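PDB 1YMQ: haloacid dehalogenase-like hydrolase from Bacteroides thetaiotaomicron, which probably hydrolyses phosphate esters of sugars with the help of a magnesium ion, as a haloacid dehalogenase-type phosphatase. Local coordinates for residues F7-T12 against I39-G44; E204-F209 against R220-G225. One frame throughout, in Å; residues are numbered along the deposited sequence.

Contact 1. Residues F7-T12 against I39-G44. With MG (magnesium ion), chain B; SO4 (sulfate ion), chain D.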
loop_
_atom_site.group_PDB
_atom_site.type_symbol
_atom_site.label_atom_id
_atom_site.label_comp_id
_atom_site.label_asym_id
_atom_site.label_seq_id
_atom_site.Cartn_x
_atom_site.Cartn_y
_atom_site.Cartn_z
ATOM N N PHE A 7 9.290 1.465 1.392
ATOM C CA PHE A 7 8.998 0.044 1.248
ATOM C C PHE A 7 7.530 -0.295 1.289
ATOM O O PHE A 7 6.820 0.045 2.239
ATOM C CB PHE A 7 9.645 -0.769 2.409
ATOM C CG PHE A 7 11.112 -0.657 2.481
ATOM C CD1 PHE A 7 11.723 0.270 3.313
ATOM C CD2 PHE A 7 11.924 -1.535 1.721
ATOM C CE1 PHE A 7 13.141 0.347 3.395
ATOM C CE2 PHE A 7 13.316 -1.486 1.784
ATOM C CZ PHE A 7 13.940 -0.558 2.604
ATOM N N ASP A 8 7.106 -1.042 0.292
ATOM C CA ASP A 8 5.763 -1.608 0.293
ATOM C C ASP A 8 5.848 -2.723 1.371
ATOM O O ASP A 8 6.939 -3.221 1.691
ATOM C CB ASP A 8 5.503 -2.246 -1.070
ATOM C CG ASP A 8 4.308 -3.099 -1.055
ATOM O OD1 ASP A 8 4.427 -4.225 -1.558
ATOM O OD2 ASP A 8 3.270 -2.625 -0.508
ATOM N N ILE A 9 4.721 -3.146 1.923
ATOM C CA ILE A 9 4.790 -4.192 2.954
ATOM C C ILE A 9 4.691 -5.604 2.379
ATOM O O ILE A 9 5.685 -6.337 2.324
ATOM C CB ILE A 9 3.637 -4.039 4.002
ATOM C CG1 ILE A 9 3.808 -2.721 4.758
ATOM C CG2 ILE A 9 3.669 -5.234 5.036
ATOM C CD1 ILE A 9 2.631 -2.365 5.778
ATOM N N ASP A 10 3.496 -5.959 1.929
ATOM C CA ASP A 10 3.211 -7.310 1.466
ATOM C C ASP A 10 3.907 -7.731 0.179
ATOM O O ASP A 10 3.624 -7.218 -0.879
ATOM C CB ASP A 10 1.688 -7.511 1.364
ATOM C CG ASP A 10 0.993 -7.198 2.670
ATOM O OD1 ASP A 10 1.225 -7.922 3.663
ATOM O OD2 ASP A 10 0.240 -6.203 2.720
ATOM N N GLY A 11 4.802 -8.717 0.297
ATOM C CA GLY A 11 5.547 -9.158 -0.866
ATOM C C GLY A 11 6.871 -8.373 -1.029
ATOM O O GLY A 11 7.658 -8.689 -1.901
ATOM N N THR A 12 7.125 -7.365 -0.178
ATOM C CA THR A 12 8.356 -6.576 -0.298
ATOM C C THR A 12 9.149 -6.682 1.019
ATOM O O THR A 12 10.299 -7.103 1.019
ATOM C CB THR A 12 7.994 -5.142 -0.686
ATOM O OG1 THR A 12 7.356 -5.173 -1.974
ATOM C CG2 THR A 12 9.249 -4.252 -0.741
ATOM N N ILE A 39 13.513 5.643 6.751
ATOM C CA ILE A 39 12.826 4.439 6.293
ATOM C C ILE A 39 11.352 4.667 6.398
ATOM O O ILE A 39 10.834 4.904 7.508
ATOM C CB ILE A 39 13.297 3.237 7.166
ATOM C CG1 ILE A 39 14.786 2.931 6.879
ATOM C CG2 ILE A 39 12.458 1.973 6.845
ATOM C CD1 ILE A 39 15.424 1.895 7.900
ATOM N N PHE A 40 10.658 4.536 5.251
ATOM C CA PHE A 40 9.221 4.782 5.248
ATOM C C PHE A 40 8.426 3.604 4.724
ATOM O O PHE A 40 8.894 2.879 3.854
ATOM C CB PHE A 40 8.924 6.019 4.358
ATOM C CG PHE A 40 9.609 7.265 4.842
ATOM C CD1 PHE A 40 10.759 7.756 4.198
ATOM C CD2 PHE A 40 9.151 7.921 5.992
ATOM C CE1 PHE A 40 11.431 8.894 4.699
ATOM C CE2 PHE A 40 9.828 9.051 6.499
ATOM C CZ PHE A 40 10.964 9.536 5.848
ATOM N N ILE A 41 7.249 3.392 5.300
ATOM C CA ILE A 41 6.365 2.330 4.796
ATOM C C ILE A 41 5.456 2.985 3.738
ATOM O O ILE A 41 5.080 4.143 3.910
ATOM C CB ILE A 41 5.479 1.791 5.976
ATOM C CG1 ILE A 41 6.368 1.064 7.014
ATOM C CG2 ILE A 41 4.326 0.953 5.439
ATOM C CD1 ILE A 41 7.161 -0.156 6.486
ATOM N N ALA A 42 5.141 2.287 2.638
ATOM C CA ALA A 42 4.265 2.822 1.589
ATOM C C ALA A 42 3.403 1.624 1.218
ATOM O O ALA A 42 3.792 0.772 0.426
ATOM C CB ALA A 42 5.093 3.360 0.352
ATOM N N THR A 43 2.221 1.594 1.832
ATOM C CA THR A 43 1.300 0.471 1.707
ATOM C C THR A 43 -0.132 0.846 1.294
ATOM O O THR A 43 -0.566 1.986 1.481
ATOM C CB THR A 43 1.253 -0.295 3.070
ATOM O OG1 THR A 43 0.449 -1.485 2.923
ATOM C CG2 THR A 43 0.727 0.598 4.211
ATOM N N GLY A 44 -0.815 -0.118 0.657
ATOM C CA GLY A 44 -2.210 0.094 0.291
ATOM C C GLY A 44 -3.022 -0.209 1.531
ATOM O O GLY A 44 -4.225 0.091 1.584
HETATM MG MG MG B . 2.835 -5.562 -2.227
HETATM S S SO4 D . 0.743 -3.631 0.185
HETATM O O1 SO4 D . 1.675 -3.291 1.283
HETATM O O2 SO4 D . 1.363 -4.734 -0.656
HETATM O O3 SO4 D . -0.537 -4.125 0.822
HETATM O O4 SO4 D . 0.397 -2.489 -0.736
HETATM O O HOH W 1 1.825 -7.350 -3.378
HETATM O O HOH W 2 2.050 -4.015 -3.771
#

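Contact 2. Residues E204-F209 against R220-G225. With MG (magnesium ion), chain C.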
loop_
_atom_site.group_PDB
_atom_site.type_symbol
_atom_site.label_atom_id
_atom_site.label_comp_id
_atom_site.label_asym_id
_atom_site.label_seq_id
_atom_site.Cartn_x
_atom_site.Cartn_y
_atom_site.Cartn_z
ATOM N N GLU A 204 15.512 13.367 -5.962
ATOM C CA GLU A 204 16.649 12.596 -6.458
ATOM C C GLU A 204 17.353 11.791 -5.369
ATOM O O GLU A 204 18.317 11.054 -5.648
ATOM C CB GLU A 204 17.677 13.536 -7.103
ATOM C CG GLU A 204 18.147 14.575 -6.127
ATOM C CD GLU A 204 17.390 15.902 -6.300
ATOM O OE1 GLU A 204 16.150 15.895 -6.605
ATOM O OE2 GLU A 204 18.054 16.947 -6.123
ATOM N N GLU A 205 16.903 11.937 -4.130
ATOM C CA GLU A 205 17.498 11.234 -3.001
ATOM C C GLU A 205 16.601 10.094 -2.471
ATOM O O GLU A 205 16.822 9.596 -1.376
ATOM C CB GLU A 205 17.732 12.225 -1.849
ATOM C CG GLU A 205 18.842 13.254 -2.156
ATOM C CD GLU A 205 18.908 14.382 -1.143
ATOM O OE1 GLU A 205 20.032 14.887 -0.960
ATOM O OE2 GLU A 205 17.869 14.790 -0.553
ATOM N N THR A 206 15.624 9.686 -3.256
ATOM C CA THR A 206 14.703 8.617 -2.850
ATOM C C THR A 206 14.925 7.285 -3.567
ATOM O O THR A 206 15.421 7.241 -4.678
ATOM C CB THR A 206 13.246 9.049 -3.145
ATOM O OG1 THR A 206 13.070 9.240 -4.585
ATOM C CG2 THR A 206 12.923 10.365 -2.370
ATOM N N MET A 207 14.536 6.202 -2.895
ATOM C CA MET A 207 14.581 4.848 -3.456
ATOM C C MET A 207 13.329 4.125 -2.989
ATOM O O MET A 207 12.943 4.236 -1.814
ATOM C CB MET A 207 15.819 4.097 -2.964
ATOM C CG MET A 207 16.000 2.777 -3.615
ATOM S SD MET A 207 17.557 1.953 -2.976
ATOM C CE MET A 207 18.805 2.942 -3.881
ATOM N N SER A 208 12.650 3.444 -3.908
ATOM C CA SER A 208 11.428 2.740 -3.512
ATOM C C SER A 208 11.566 1.261 -3.848
ATOM O O SER A 208 12.392 0.883 -4.694
ATOM C CB SER A 208 10.200 3.347 -4.208
ATOM O OG SER A 208 10.350 3.292 -5.632
ATOM N N PHE A 209 10.795 0.435 -3.132
ATOM C CA PHE A 209 10.860 -1.000 -3.305
ATOM C C PHE A 209 9.431 -1.503 -3.346
ATOM O O PHE A 209 8.632 -1.169 -2.477
ATOM C CB PHE A 209 11.566 -1.710 -2.144
ATOM C CG PHE A 209 12.956 -1.207 -1.835
ATOM C CD1 PHE A 209 13.142 0.041 -1.223
ATOM C CD2 PHE A 209 14.066 -1.983 -2.184
ATOM C CE1 PHE A 209 14.429 0.530 -0.962
ATOM C CE2 PHE A 209 15.374 -1.507 -1.929
ATOM C CZ PHE A 209 15.551 -0.275 -1.332
ATOM N N ARG A 220 8.430 4.286 -10.569
ATOM C CA ARG A 220 8.780 5.274 -11.603
ATOM C C ARG A 220 9.197 6.631 -11.020
ATOM O O ARG A 220 10.140 7.279 -11.498
ATOM C CB ARG A 220 7.541 5.526 -12.513
ATOM C CG ARG A 220 7.216 4.337 -13.448
ATOM C CD ARG A 220 6.009 4.708 -14.357
ATOM N NE ARG A 220 5.543 3.633 -15.246
ATOM C CZ ARG A 220 4.288 3.523 -15.682
ATOM N NH1 ARG A 220 3.367 4.416 -15.306
ATOM N NH2 ARG A 220 3.939 2.525 -16.492
ATOM N N HIS A 221 8.483 7.052 -9.982
ATOM C CA HIS A 221 8.682 8.373 -9.390
ATOM C C HIS A 221 9.930 8.528 -8.562
ATOM O O HIS A 221 10.556 9.599 -8.579
ATOM C CB HIS A 221 7.443 8.737 -8.541
ATOM C CG HIS A 221 7.419 10.172 -8.078
ATOM N ND1 HIS A 221 7.476 11.236 -8.955
ATOM C CD2 HIS A 221 7.323 10.710 -6.836
ATOM C CE1 HIS A 221 7.407 12.371 -8.272
ATOM N NE2 HIS A 221 7.309 12.076 -6.985
ATOM N N ALA A 222 10.289 7.482 -7.804
ATOM C CA ALA A 222 11.487 7.553 -6.947
ATOM C C ALA A 222 12.735 7.657 -7.831
ATOM O O ALA A 222 12.729 7.173 -8.957
ATOM C CB ALA A 222 11.605 6.289 -6.082
ATOM N N ALA A 223 13.814 8.251 -7.317
ATOM C CA ALA A 223 15.054 8.355 -8.146
ATOM C C ALA A 223 15.534 6.980 -8.562
ATOM O O ALA A 223 16.038 6.816 -9.672
ATOM C CB ALA A 223 16.167 9.095 -7.382
ATOM N N ILE A 224 15.386 5.992 -7.673
ATOM C CA ILE A 224 15.738 4.619 -7.980
ATOM C C ILE A 224 14.580 3.718 -7.501
ATOM O O ILE A 224 14.248 3.690 -6.290
ATOM C CB ILE A 224 17.049 4.171 -7.256
ATOM C CG1 ILE A 224 18.268 4.953 -7.831
ATOM C CG2 ILE A 224 17.241 2.605 -7.385
ATOM C CD1 ILE A 224 19.588 4.672 -7.077
ATOM N N GLY A 225 13.959 3.025 -8.449
ATOM C CA GLY A 225 12.901 2.093 -8.125
ATOM C C GLY A 225 13.403 0.643 -8.226
ATOM O O GLY A 225 14.001 0.226 -9.237
HETATM MG MG MG C . 12.442 5.649 -11.022
#

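Contact 1. Residues F7-T12 against I39-G44
Ile9 sends CG1 anti to its carbonyl carbon (chi1 -64°) and extends the chain from there (chi2 175°), which carries CD1 across to Ile41 and Thr43; Thr43 in turn holds OG1 anti to its backbone N (chi1 -174°), facing the bound sulfate. The segments are the end of strand 4-7, running into the DxDx(T/V) loop of the haloacid dehalogenase fold, and the end of the neighbouring parallel strand 38-42 with the start of the loop that follows it. Phe7 anchors the pairing: its N-H bonds to Phe40 O at 2.9 Å, and its carbonyl accepts the N-H of Ala42. Past this bridge the regular pairing stops, but the chains stay close at the next step, where Asp8 CA approaches Ala42 O at 3.1 Å in a CA-H...O contact. Ile9 CD1 rests 3.7 Å from Ile41 CG2 and equally near Thr43 CB, packing apolar surface beside the anion site. An alanine in place of Ile9 lacks CG1 and CD1, and would probably leave a gap against Ile41 and Thr43, with the Thr43 side chain less firmly steadied beside the sulfate. That sulfate, probably from the crystallisation liquor, occupies a site consistent with phosphate binding, held by the backbone N-H groups of Ile9, Asp10 and Gly44 and also by Lys188 and Asn214. Thr43 OG1 bonds to its O1 at 2.7 Å. Lys188 also forms a salt bridge with Asp8 OD2, and Arg45 one with Asp10 OD2. The magnesium ion, which Asp211 also binds, takes Asp8 OD1 at 2.2 Å, Asp10 O at 2.3 Å, sulfate O2 and two waters, while Thr12 OG1 donates to the same Asp8 OD1 on its anti side.

Contact 2. Residues E204-F209 against R220-G225
Ala222, where the chain leaves helix 216-221, sets its methyl against two hydroxyls of strand 206-210: CB lies 3.3 Å from Ser208 OG and 3.6 Å from Thr206 OG1. Its carbonyl binds the second magnesium ion at 2.6 Å, a site that Leu219 and Asp240 also serve. This is the return of a beta-alpha-beta crossover, in which strand 224-227 comes back parallel to strand 206-210. At Ala223 the N-H donates to Thr206 OG1 (3.0 Å, 160°), an oxygen placed between its own backbone N and carbonyl carbon (chi1 63°) and also bonded to Leu203 O. The Ala223 methyl lies 3.4 Å from Glu204 O. Ile224 opens the sheet pairing, its N bonded to Thr206 O at 3.2 Å and its O accepting Ser208 N at 2.9 Å. Alongside Met207 its side chain points the same way, and the bend at chi3 of the methionine brings CE to 3.7 Å from Ile224 CD1. Gly225 pairs with Ser208, whose OG bonds to Met218 O. A bond to a side-chain hydroxyl thus precedes the backbone pairing, so the turn carrying the metal-binding carbonyl of Ala222 is tied directly to strand 206-210.

Both contacts belong to the same mixed sheet, and their centres lie 13 Å apart. Across that sheet the order is 38-42, 4-7, 206-210, 224-227, all parallel, so contact 1 and contact 2 are adjacent strand pairs. They meet where 4-7 borders 206-210: the rings of Phe7 and Phe209 stack, and Asp8 N probably bonds to Phe209 O at 3.2 Å. In sequence they come in series, contact 1 being complete before contact 2 begins. Residues just over two hundred positions apart are thereby drawn together, and the loop following strand 206-210 can deliver Asp211 and Asp215 to the magnesium site of contact 1, whereas contact 2 holds a separate magnesium site.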